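Local coordinates for ectoine hydroxylase (Sphingopyxis alaskensis, PDB 4MHU), which catalyses the iron(II)- and 2-oxoglutarate-dependent hydroxylation of L-ectoine to 5-hydroxyectoine, a compatible solute that helps the cell survive osmotic stress, at residues 153-158 with 248-253; 132-137 with 291-296; 173-178 with 262-267; 139-144 with 256-261. All blocks are in the same frame, centred on the assembly; numbering follows the deposited sequence.

Interaction 1. Residues 153-158 with 248-253; sequences SDFETW and DCNLMH. With FE (Fe (III) ion), chain C.
Asp154 and His253 converge on one iron(III) ion from two distant parts of the chain. Asp154 OD1 lies 2.6 Å from the iron and His253 NE2 lies 2.7 Å from it, both rather long for such bonds. The carboxylate and imidazole planes stand 85° apart, with Asp154 OD1 at the edge of the ring, 3.4 Å from His253 CE1, and the metal in the ring plane. Rotation of the imidazole is fixed at its far nitrogen: His253 ND1 donates to Leu251 O at 3.0 Å, nearly in the plane of the ring.

A second shell seats the helix that carries Asp154. Phe155 N donates to Cys249 O at 2.8 Å, approaching from above the carbonyl plane. Ser153, the N-cap of helix 154-162, turns its hydroxyl anti to the backbone N (chi1 178°) and donates to Asn250 OD1. The amide of Asn250 is held in turn, its ND2 bonding to His193 O and Thr195 O. Cys249 CB packs 3.7 Å from Trp158 CZ3, while its sulfur lies obliquely to the Phe155 ring. Farther out, Asp248 OD2 accepts from Asn250 N in an Asx turn and also pairs with Arg26. With His152 as third protein ligand, the set is the two-histidine, one-carboxylate facial triad of non-haem iron dioxygenases, built from an HxD motif and a distant histidine.

Interaction 2. Residues 132-137 with 291-296; sequences YIHQSR and FLARRG
Gln135 and Leu292 form the firm polar join of this contact. Gln135 NE2 donates to Leu292 O at 3.0 Å in a nearly straight bond, 169° at the hydrogen, with the acceptor lying in the amide plane. The reach is explained by an extended chain: CG is anti to the backbone N (chi1 176°) and chi2 is also close to trans, which carries the amide across to the loop.

Beside it, His134 and Ala293 meet closely, with their CA atoms 5.4 Å apart. Ala293 CA lies over one face of the imidazole, offset toward its rim, and Ala293 CB comes within 3.5 Å of His134 CE1. On the backbone side Ala293 CA also points its hydrogen at His134 O, and Arg294 N adds a weak, 3.3 Å hydrogen bond to that same His134 O.

Toward Arg294, which is partly exposed, the fit slackens. Arg294 CB stands at the edge of the Tyr132 ring, 4.2 Å from Tyr132 CE2, and the two side chains then run past each other in opposite directions. Their polar ends leave the contact, Arg294 for a salt bridge with Glu102 and Tyr132 OH for Asn272. Gln135 belongs to the L-ectoine site, so the bond from its NE2 to Leu292 O probably helps fix the rotation of the amide and ties the loop to the substrate site.

Interaction 3. Residues 173-178 with 262-267; sequences SVLLAE and FPRANA
Val174 and Ala267 pack CB against CB at 4.3 Å, on the face of the sheet that Leu176 and Ala265 extend. Leu176 lies over the neighbouring strand: its CB is 4.2 Å from Ala265 CB, and Leu176 CD1 reaches forward to within 3.7 Å of Asn266 C. The side chain is set for this by CG standing anti to the carbonyl carbon (chi1 -63°). Leu69 and Ala73 of helix 63-77 cover Leu176 in turn. Ala177 CB meets Ala265 CB farther along.

Behind these side chains the backbones pair as antiparallel neighbours, strands 169-175 and 264-273 of the larger sheet of the double-stranded beta-helix (cupin) fold. Val174 and Ala267 exchange two hydrogen bonds, each 2.9 Å, between the N of one and the O of the other. Past Leu175 the regular pairing breaks: Ala265 O accepts from both Leu176 N, at 2.8 Å, and Ala177 N, at 3.2 Å, the two donors coming from the same face of its plane. This is the hydrogen-bonding pattern of a classic beta bulge.

On the other face, Leu175 CD2 touches the edge of the Arg264 guanidinium, whose NE makes a weak hydrogen bond with Asn179 OD1.

Interaction 4. Residues 139-144 with 256-261; sequences NYKPGF and NGNITP
Phe144 N donates to Thr260 O at 2.8 Å, entering well above the carbonyl plane. Lys141 makes the other bond across the contact: its NZ meets Asn256 O at 3.2 Å, nearly along the C=O axis. The chain bends at chi2 and chi3 to deliver the ammonium there, and Lys141 CD rests against Asn258 CB on the way. Lys141 binds 2-oxoglutarate, so the carbonyl of Asn256 probably helps position the side chain of this cosubstrate-site residue.

The loop that receives these bonds is braced from within. Asn258 OD1 accepts from both Thr260 N, closing an Asx turn, and Thr260 OG1, which lies in the carbonyl plane on a lone pair. The amide nitrogen of Asn258 turns instead to Phe262 O.

Outward, at the surface, Phe144 crosses Pro261 at about a right angle. Pro261 CA stands over one face of the ring, 4.0 Å from the Phe144 centroid, in a CH-pi contact, and Pro261 CB touches Phe144 CZ at 3.6 Å. Thr260 O lies over that ring too, offset toward its rim. The contact thus ties the end of strand 131-141 to the loop between strands 252-255 and 264-273. Lys141 is also bonded through its backbone to Arg264 of strand 264-273, and Pro142 rests on Arg98 of strand 97-101.

How the interactions relate
Depth sorts the four contacts. Interactions 1 and 2 are buried and touch where Trp158 CD1 packs 3.6 Å from His134 NE2, so a residue important for ectoine stabilization adjoins the segment that holds an ectoine-site glutamine. Interaction 3 is partly buried and interaction 4 lies at the surface; they use neighbouring strands of one sheet, 264-273 and 131-141, joined by a probable hydrogen bond from Arg264 N to Lys141 O. Strand 131-141 also runs through interaction 2. The chemistry follows place: metal ligation and the anchoring of a helix start near the centre, side-chain amide bonding beside the substrate pocket, backbone pairing within the sheet, and loop bonds with a CH-pi contact outside.

Interaction 1. Residues 153-158 with 248-253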
# COMPACT_ATOMS: atom_id res chain seq x y z
N SER A 153 -0.96 -6.14 -9.21
CA SER A 153 0.07 -6.27 -8.21
C SER A 153 1.01 -5.08 -8.18
O SER A 153 1.78 -4.88 -9.12
CB SER A 153 0.91 -7.51 -8.46
OG SER A 153 1.92 -7.55 -7.48
N ASP A 154 1.00 -4.34 -7.09
CA ASP A 154 1.90 -3.20 -6.97
C ASP A 154 3.30 -3.55 -7.41
O ASP A 154 3.87 -2.87 -8.23
CB ASP A 154 1.90 -2.61 -5.56
CG ASP A 154 0.54 -2.01 -5.18
OD1 ASP A 154 -0.30 -1.85 -6.09
OD2 ASP A 154 0.32 -1.69 -3.98
N PHE A 155 3.83 -4.66 -6.93
CA PHE A 155 5.24 -4.97 -7.21
C PHE A 155 5.57 -5.09 -8.69
O PHE A 155 6.66 -4.70 -9.14
CB PHE A 155 5.65 -6.28 -6.54
CG PHE A 155 7.07 -6.66 -6.80
CD1 PHE A 155 8.11 -5.92 -6.26
CD2 PHE A 155 7.38 -7.74 -7.61
CE1 PHE A 155 9.43 -6.26 -6.51
CE2 PHE A 155 8.69 -8.09 -7.85
CZ PHE A 155 9.72 -7.35 -7.30
N GLU A 156 4.65 -5.65 -9.46
CA GLU A 156 4.89 -5.84 -10.89
C GLU A 156 5.20 -4.49 -11.51
O GLU A 156 6.10 -4.39 -12.34
CB GLU A 156 3.69 -6.53 -11.57
CG GLU A 156 3.95 -6.96 -13.01
CD GLU A 156 3.73 -5.85 -14.03
OE1 GLU A 156 3.31 -4.75 -13.63
OE2 GLU A 156 4.00 -6.06 -15.23
N THR A 157 4.48 -3.45 -11.11
CA THR A 157 4.78 -2.08 -11.58
C THR A 157 6.03 -1.52 -10.95
O THR A 157 6.83 -0.89 -11.61
CB THR A 157 3.61 -1.11 -11.34
OG1 THR A 157 2.53 -1.48 -12.17
CG2 THR A 157 3.97 0.31 -11.69
N TRP A 158 6.21 -1.73 -9.65
CA TRP A 158 7.34 -1.13 -8.95
C TRP A 158 8.63 -1.68 -9.53
O TRP A 158 9.57 -0.94 -9.74
CB TRP A 158 7.23 -1.34 -7.43
CG TRP A 158 6.07 -0.58 -6.81
CD1 TRP A 158 5.40 0.48 -7.37
CD2 TRP A 158 5.47 -0.80 -5.54
NE1 TRP A 158 4.41 0.92 -6.52
CE2 TRP A 158 4.43 0.15 -5.39
CE3 TRP A 158 5.68 -1.73 -4.51
CZ2 TRP A 158 3.63 0.22 -4.24
CZ3 TRP A 158 4.87 -1.66 -3.36
CH2 TRP A 158 3.86 -0.70 -3.25
N ASP A 248 1.58 -7.36 1.68
CA ASP A 248 2.73 -7.59 0.82
C ASP A 248 2.65 -6.80 -0.51
O ASP A 248 1.58 -6.64 -1.07
CB ASP A 248 2.84 -9.07 0.51
CG ASP A 248 4.07 -9.39 -0.26
OD1 ASP A 248 5.18 -9.17 0.26
OD2 ASP A 248 3.96 -9.79 -1.43
N CYS A 249 3.79 -6.34 -1.00
CA CYS A 249 3.88 -5.58 -2.26
C CYS A 249 3.33 -6.29 -3.50
O CYS A 249 2.94 -5.64 -4.47
CB CYS A 249 5.35 -5.21 -2.53
SG CYS A 249 6.51 -6.62 -2.47
N ASN A 250 3.29 -7.63 -3.46
CA ASN A 250 2.86 -8.44 -4.62
C ASN A 250 1.48 -9.11 -4.43
O ASN A 250 1.10 -9.98 -5.20
CB ASN A 250 3.93 -9.48 -4.92
CG ASN A 250 3.71 -10.24 -6.21
OD1 ASN A 250 3.50 -9.65 -7.25
ND2 ASN A 250 3.78 -11.55 -6.14
N LEU A 251 0.75 -8.72 -3.39
CA LEU A 251 -0.61 -9.20 -3.21
C LEU A 251 -1.48 -8.64 -4.35
O LEU A 251 -1.39 -7.47 -4.70
CB LEU A 251 -1.16 -8.80 -1.83
CG LEU A 251 -2.45 -9.48 -1.27
CD1 LEU A 251 -2.38 -10.99 -1.18
CD2 LEU A 251 -2.83 -8.90 0.10
N MET A 252 -2.28 -9.51 -4.96
CA MET A 252 -3.16 -9.10 -6.03
C MET A 252 -4.38 -8.52 -5.38
O MET A 252 -5.04 -9.21 -4.59
CB MET A 252 -3.57 -10.31 -6.89
CG MET A 252 -4.41 -9.94 -8.11
SD MET A 252 -3.51 -8.86 -9.25
CE MET A 252 -2.10 -9.88 -9.65
N HIS A 253 -4.70 -7.27 -5.71
CA HIS A 253 -5.81 -6.58 -5.09
C HIS A 253 -6.45 -5.53 -5.95
O HIS A 253 -5.94 -5.14 -6.99
CB HIS A 253 -5.36 -5.94 -3.81
CG HIS A 253 -4.40 -4.84 -4.03
ND1 HIS A 253 -3.10 -5.06 -4.41
CD2 HIS A 253 -4.54 -3.50 -3.93
CE1 HIS A 253 -2.49 -3.91 -4.56
NE2 HIS A 253 -3.34 -2.95 -4.28
FE FE C . -2.35 -0.55 -5.17

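Interaction 2. Residues 132-137 with 291-296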
# COMPACT_ATOMS: atom_id res chain seq x y z
N TYR A 132 12.36 2.82 4.61
CA TYR A 132 12.07 4.17 4.16
C TYR A 132 10.76 4.15 3.34
O TYR A 132 10.34 3.09 2.86
CB TYR A 132 13.23 4.67 3.30
CG TYR A 132 13.26 4.07 1.92
CD1 TYR A 132 13.76 2.80 1.69
CD2 TYR A 132 12.78 4.78 0.84
CE1 TYR A 132 13.78 2.26 0.42
CE2 TYR A 132 12.80 4.25 -0.44
CZ TYR A 132 13.30 2.99 -0.64
OH TYR A 132 13.30 2.47 -1.93
N ILE A 133 10.12 5.30 3.14
CA ILE A 133 8.87 5.33 2.39
C ILE A 133 9.16 5.34 0.91
O ILE A 133 9.84 6.20 0.43
CB ILE A 133 8.04 6.56 2.74
CG1 ILE A 133 7.74 6.59 4.24
CG2 ILE A 133 6.76 6.59 1.91
CD1 ILE A 133 7.10 5.31 4.77
N HIS A 134 8.65 4.37 0.18
CA HIS A 134 8.81 4.34 -1.26
C HIS A 134 7.80 5.26 -1.89
O HIS A 134 8.03 5.80 -2.95
CB HIS A 134 8.64 2.91 -1.76
CG HIS A 134 8.33 2.79 -3.21
ND1 HIS A 134 9.29 2.56 -4.16
CD2 HIS A 134 7.14 2.77 -3.87
CE1 HIS A 134 8.72 2.44 -5.35
NE2 HIS A 134 7.41 2.56 -5.20
N GLN A 135 6.66 5.42 -1.23
CA GLN A 135 5.54 6.19 -1.76
C GLN A 135 4.53 6.39 -0.66
O GLN A 135 4.36 5.53 0.21
CB GLN A 135 4.89 5.47 -2.93
CG GLN A 135 3.67 6.19 -3.47
CD GLN A 135 2.85 5.35 -4.41
OE1 GLN A 135 1.76 4.87 -4.08
NE2 GLN A 135 3.36 5.17 -5.59
N SER A 136 3.86 7.53 -0.68
CA SER A 136 2.74 7.76 0.22
C SER A 136 1.58 8.43 -0.53
O SER A 136 1.78 9.09 -1.54
CB SER A 136 3.21 8.58 1.42
OG SER A 136 3.39 9.95 1.10
N ARG A 137 0.35 8.19 -0.07
CA ARG A 137 -0.82 8.87 -0.62
C ARG A 137 -1.83 9.20 0.45
O ARG A 137 -2.10 8.38 1.32
CB ARG A 137 -1.59 7.99 -1.58
CG ARG A 137 -0.84 7.48 -2.76
CD ARG A 137 -1.59 6.30 -3.32
NE ARG A 137 -2.61 6.75 -4.25
CZ ARG A 137 -2.74 6.27 -5.48
NH1 ARG A 137 -1.93 5.31 -5.93
NH2 ARG A 137 -3.69 6.75 -6.27
N PHE A 291 7.41 11.86 -7.56
CA PHE A 291 6.41 11.72 -6.48
C PHE A 291 5.73 10.33 -6.34
O PHE A 291 5.08 10.04 -5.31
CB PHE A 291 5.33 12.80 -6.59
CG PHE A 291 4.59 12.84 -7.91
CD1 PHE A 291 4.85 13.83 -8.84
CD2 PHE A 291 3.56 11.96 -8.17
CE1 PHE A 291 4.15 13.91 -10.03
CE2 PHE A 291 2.85 12.03 -9.35
CZ PHE A 291 3.14 13.01 -10.29
N LEU A 292 5.89 9.50 -7.37
CA LEU A 292 5.45 8.12 -7.38
C LEU A 292 6.45 7.16 -6.77
O LEU A 292 6.08 6.05 -6.42
CB LEU A 292 5.17 7.64 -8.80
CG LEU A 292 4.13 8.40 -9.60
CD1 LEU A 292 3.87 7.64 -10.88
CD2 LEU A 292 2.86 8.54 -8.80
N ALA A 293 7.72 7.57 -6.65
CA ALA A 293 8.75 6.68 -6.10
C ALA A 293 10.06 7.41 -5.81
O ALA A 293 10.62 8.09 -6.69
CB ALA A 293 8.99 5.51 -7.04
N ARG A 294 10.53 7.26 -4.57
CA ARG A 294 11.81 7.80 -4.13
C ARG A 294 12.93 7.03 -4.83
O ARG A 294 13.44 6.05 -4.29
CB ARG A 294 11.93 7.68 -2.61
CG ARG A 294 13.19 8.28 -1.99
CD ARG A 294 13.14 9.80 -1.99
NE ARG A 294 12.22 10.35 -0.97
CZ ARG A 294 11.01 10.89 -1.19
NH1 ARG A 294 10.50 10.99 -2.41
NH2 ARG A 294 10.30 11.34 -0.15
N ARG A 295 13.30 7.48 -6.03
CA ARG A 295 14.34 6.83 -6.86
C ARG A 295 15.73 6.95 -6.23
O ARG A 295 16.60 6.11 -6.50
CB ARG A 295 14.36 7.36 -8.32
CG ARG A 295 13.88 8.79 -8.45
CD ARG A 295 14.39 9.54 -9.68
NE ARG A 295 14.07 10.97 -9.58
CZ ARG A 295 14.92 11.95 -9.22
NH1 ARG A 295 16.21 11.71 -8.93
NH2 ARG A 295 14.47 13.21 -9.17
N GLY A 296 15.89 7.96 -5.38
CA GLY A 296 17.15 8.35 -4.70
C GLY A 296 18.17 7.23 -4.27
O GLY A 296 18.24 6.17 -4.87

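Interaction 3. Residues 173-178 with 262-267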
# COMPACT_ATOMS: atom_id res chain seq x y z
N SER A 173 -2.42 0.72 4.75
CA SER A 173 -3.52 1.55 4.45
C SER A 173 -4.17 1.82 5.79
O SER A 173 -4.70 0.90 6.46
CB SER A 173 -4.44 0.85 3.45
OG SER A 173 -5.69 1.50 3.45
N VAL A 174 -4.05 3.09 6.21
CA VAL A 174 -4.70 3.60 7.42
C VAL A 174 -6.08 4.18 7.09
O VAL A 174 -6.17 5.24 6.47
CB VAL A 174 -3.84 4.70 8.09
CG1 VAL A 174 -4.51 5.24 9.34
CG2 VAL A 174 -2.47 4.16 8.45
N LEU A 175 -7.15 3.50 7.52
CA LEU A 175 -8.50 3.90 7.15
C LEU A 175 -8.85 5.16 7.91
O LEU A 175 -8.51 5.26 9.07
CB LEU A 175 -9.53 2.81 7.48
CG LEU A 175 -9.37 1.41 6.86
CD1 LEU A 175 -10.56 0.54 7.22
CD2 LEU A 175 -9.23 1.49 5.35
N LEU A 176 -9.52 6.11 7.25
CA LEU A 176 -9.91 7.36 7.86
C LEU A 176 -11.41 7.60 7.78
O LEU A 176 -11.97 8.30 8.61
CB LEU A 176 -9.23 8.50 7.14
CG LEU A 176 -7.71 8.45 7.26
CD1 LEU A 176 -7.12 9.39 6.22
CD2 LEU A 176 -7.25 8.81 8.67
N ALA A 177 -12.06 7.06 6.78
CA ALA A 177 -13.48 6.90 6.87
C ALA A 177 -13.79 5.41 7.05
O ALA A 177 -12.97 4.53 6.74
CB ALA A 177 -14.15 7.43 5.63
N GLU A 178 -14.97 5.12 7.53
CA GLU A 178 -15.39 3.74 7.60
C GLU A 178 -15.39 3.02 6.23
O GLU A 178 -15.78 3.59 5.19
CB GLU A 178 -16.77 3.66 8.20
CG GLU A 178 -16.98 2.36 8.90
CD GLU A 178 -18.27 1.72 8.48
OE1 GLU A 178 -19.34 2.12 9.01
OE2 GLU A 178 -18.18 0.85 7.60
N PHE A 262 -21.42 6.95 1.17
CA PHE A 262 -20.37 6.86 2.19
C PHE A 262 -19.01 6.84 1.53
O PHE A 262 -18.69 5.91 0.80
CB PHE A 262 -20.55 5.62 3.06
CG PHE A 262 -21.88 5.55 3.71
CD1 PHE A 262 -22.33 6.62 4.48
CD2 PHE A 262 -22.71 4.46 3.52
CE1 PHE A 262 -23.58 6.58 5.06
CE2 PHE A 262 -23.95 4.41 4.11
CZ PHE A 262 -24.39 5.47 4.87
N PRO A 263 -18.21 7.88 1.78
CA PRO A 263 -16.95 7.98 1.09
C PRO A 263 -15.88 7.05 1.66
O PRO A 263 -15.97 6.59 2.80
CB PRO A 263 -16.56 9.45 1.30
CG PRO A 263 -17.18 9.82 2.58
CD PRO A 263 -18.50 9.10 2.57
N ARG A 264 -14.88 6.78 0.85
CA ARG A 264 -13.69 6.10 1.32
C ARG A 264 -12.57 7.13 1.42
O ARG A 264 -12.46 8.01 0.60
CB ARG A 264 -13.31 4.99 0.36
CG ARG A 264 -14.09 3.70 0.57
CD ARG A 264 -13.31 2.51 -0.01
NE ARG A 264 -12.12 2.16 0.78
CZ ARG A 264 -10.97 1.67 0.29
NH1 ARG A 264 -10.80 1.48 -1.02
NH2 ARG A 264 -9.96 1.39 1.13
N ALA A 265 -11.77 7.01 2.47
CA ALA A 265 -10.58 7.82 2.63
C ALA A 265 -9.55 7.05 3.44
O ALA A 265 -9.86 6.49 4.46
CB ALA A 265 -10.93 9.13 3.34
N ASN A 266 -8.33 7.01 2.97
CA ASN A 266 -7.26 6.38 3.73
C ASN A 266 -5.96 7.13 3.48
O ASN A 266 -5.84 7.91 2.51
CB ASN A 266 -7.08 4.91 3.33
CG ASN A 266 -6.53 4.74 1.92
OD1 ASN A 266 -6.80 5.53 1.04
ND2 ASN A 266 -5.71 3.74 1.73
N ALA A 267 -4.98 6.88 4.35
CA ALA A 267 -3.60 7.28 4.11
C ALA A 267 -2.85 6.01 3.69
O ALA A 267 -2.96 4.99 4.35
CB ALA A 267 -3.02 7.88 5.38

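Interaction 4. Residues 139-144 with 256-261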
# COMPACT_ATOMS: atom_id res chain seq x y z
N ASN A 139 -5.79 9.60 0.16
CA ASN A 139 -6.86 9.25 -0.81
C ASN A 139 -8.27 9.54 -0.32
O ASN A 139 -8.63 9.21 0.82
CB ASN A 139 -6.85 7.77 -1.15
CG ASN A 139 -5.60 7.35 -1.85
OD1 ASN A 139 -4.89 6.47 -1.38
ND2 ASN A 139 -5.31 7.98 -2.99
N TYR A 140 -9.05 10.13 -1.22
CA TYR A 140 -10.46 10.40 -1.01
C TYR A 140 -11.25 9.90 -2.21
O TYR A 140 -11.18 10.50 -3.27
CB TYR A 140 -10.67 11.89 -0.84
CG TYR A 140 -12.10 12.28 -0.56
CD1 TYR A 140 -12.92 12.77 -1.57
CD2 TYR A 140 -12.64 12.18 0.72
CE1 TYR A 140 -14.22 13.14 -1.33
CE2 TYR A 140 -13.94 12.56 0.97
CZ TYR A 140 -14.72 13.03 -0.07
OH TYR A 140 -16.01 13.41 0.15
N LYS A 141 -11.96 8.79 -2.05
CA LYS A 141 -12.97 8.34 -3.01
C LYS A 141 -14.36 8.81 -2.50
O LYS A 141 -14.84 8.35 -1.47
CB LYS A 141 -12.89 6.81 -3.19
CG LYS A 141 -14.11 6.18 -3.91
CD LYS A 141 -14.47 4.77 -3.44
CE LYS A 141 -13.79 3.67 -4.24
NZ LYS A 141 -14.02 2.32 -3.65
N PRO A 142 -15.01 9.75 -3.21
CA PRO A 142 -16.29 10.29 -2.70
C PRO A 142 -17.42 9.28 -2.83
O PRO A 142 -17.23 8.24 -3.44
CB PRO A 142 -16.56 11.44 -3.65
CG PRO A 142 -16.08 10.87 -4.97
CD PRO A 142 -14.83 10.09 -4.64
N GLY A 143 -18.59 9.60 -2.30
CA GLY A 143 -19.77 8.76 -2.54
C GLY A 143 -20.30 8.93 -3.96
O GLY A 143 -19.86 9.81 -4.70
N PHE A 144 -21.22 8.06 -4.36
CA PHE A 144 -22.01 8.19 -5.58
C PHE A 144 -21.26 7.98 -6.86
O PHE A 144 -21.83 7.48 -7.82
CB PHE A 144 -22.71 9.56 -5.66
CG PHE A 144 -23.50 9.89 -4.43
CD1 PHE A 144 -24.66 9.19 -4.14
CD2 PHE A 144 -23.07 10.88 -3.55
CE1 PHE A 144 -25.37 9.47 -3.00
CE2 PHE A 144 -23.79 11.17 -2.42
CZ PHE A 144 -24.94 10.46 -2.13
N ASN A 256 -14.15 -2.53 -6.08
CA ASN A 256 -15.29 -2.07 -6.86
C ASN A 256 -15.45 -0.54 -6.73
O ASN A 256 -14.79 0.13 -5.91
CB ASN A 256 -16.57 -2.81 -6.44
CG ASN A 256 -16.55 -4.30 -6.78
OD1 ASN A 256 -16.82 -5.15 -5.94
ND2 ASN A 256 -16.22 -4.62 -8.00
N GLY A 257 -16.30 0.02 -7.57
CA GLY A 257 -16.73 1.38 -7.40
C GLY A 257 -17.59 1.49 -6.16
O GLY A 257 -17.68 0.56 -5.35
N ASN A 258 -18.22 2.65 -6.01
CA ASN A 258 -19.02 2.94 -4.87
C ASN A 258 -20.12 3.95 -5.23
O ASN A 258 -19.87 5.17 -5.34
CB ASN A 258 -18.13 3.46 -3.76
CG ASN A 258 -18.90 4.14 -2.63
OD1 ASN A 258 -20.06 3.80 -2.35
ND2 ASN A 258 -18.25 5.11 -1.98
N ILE A 259 -21.34 3.43 -5.35
CA ILE A 259 -22.52 4.27 -5.51
C ILE A 259 -23.06 4.77 -4.16
O ILE A 259 -23.99 5.57 -4.13
CB ILE A 259 -23.65 3.56 -6.34
CG1 ILE A 259 -24.41 2.52 -5.51
CG2 ILE A 259 -23.07 2.89 -7.58
CD1 ILE A 259 -25.70 2.02 -6.13
N THR A 260 -22.49 4.32 -3.03
CA THR A 260 -23.11 4.69 -1.75
C THR A 260 -22.79 6.13 -1.44
O THR A 260 -21.85 6.67 -2.01
CB THR A 260 -22.59 3.92 -0.55
OG1 THR A 260 -21.26 4.38 -0.21
CG2 THR A 260 -22.63 2.45 -0.83
N PRO A 261 -23.56 6.76 -0.51
CA PRO A 261 -23.24 8.09 -0.01
C PRO A 261 -22.00 8.11 0.88
O PRO A 261 -21.60 9.17 1.31
CB PRO A 261 -24.46 8.43 0.85
CG PRO A 261 -25.56 7.57 0.34
CD PRO A 261 -24.86 6.30 0.03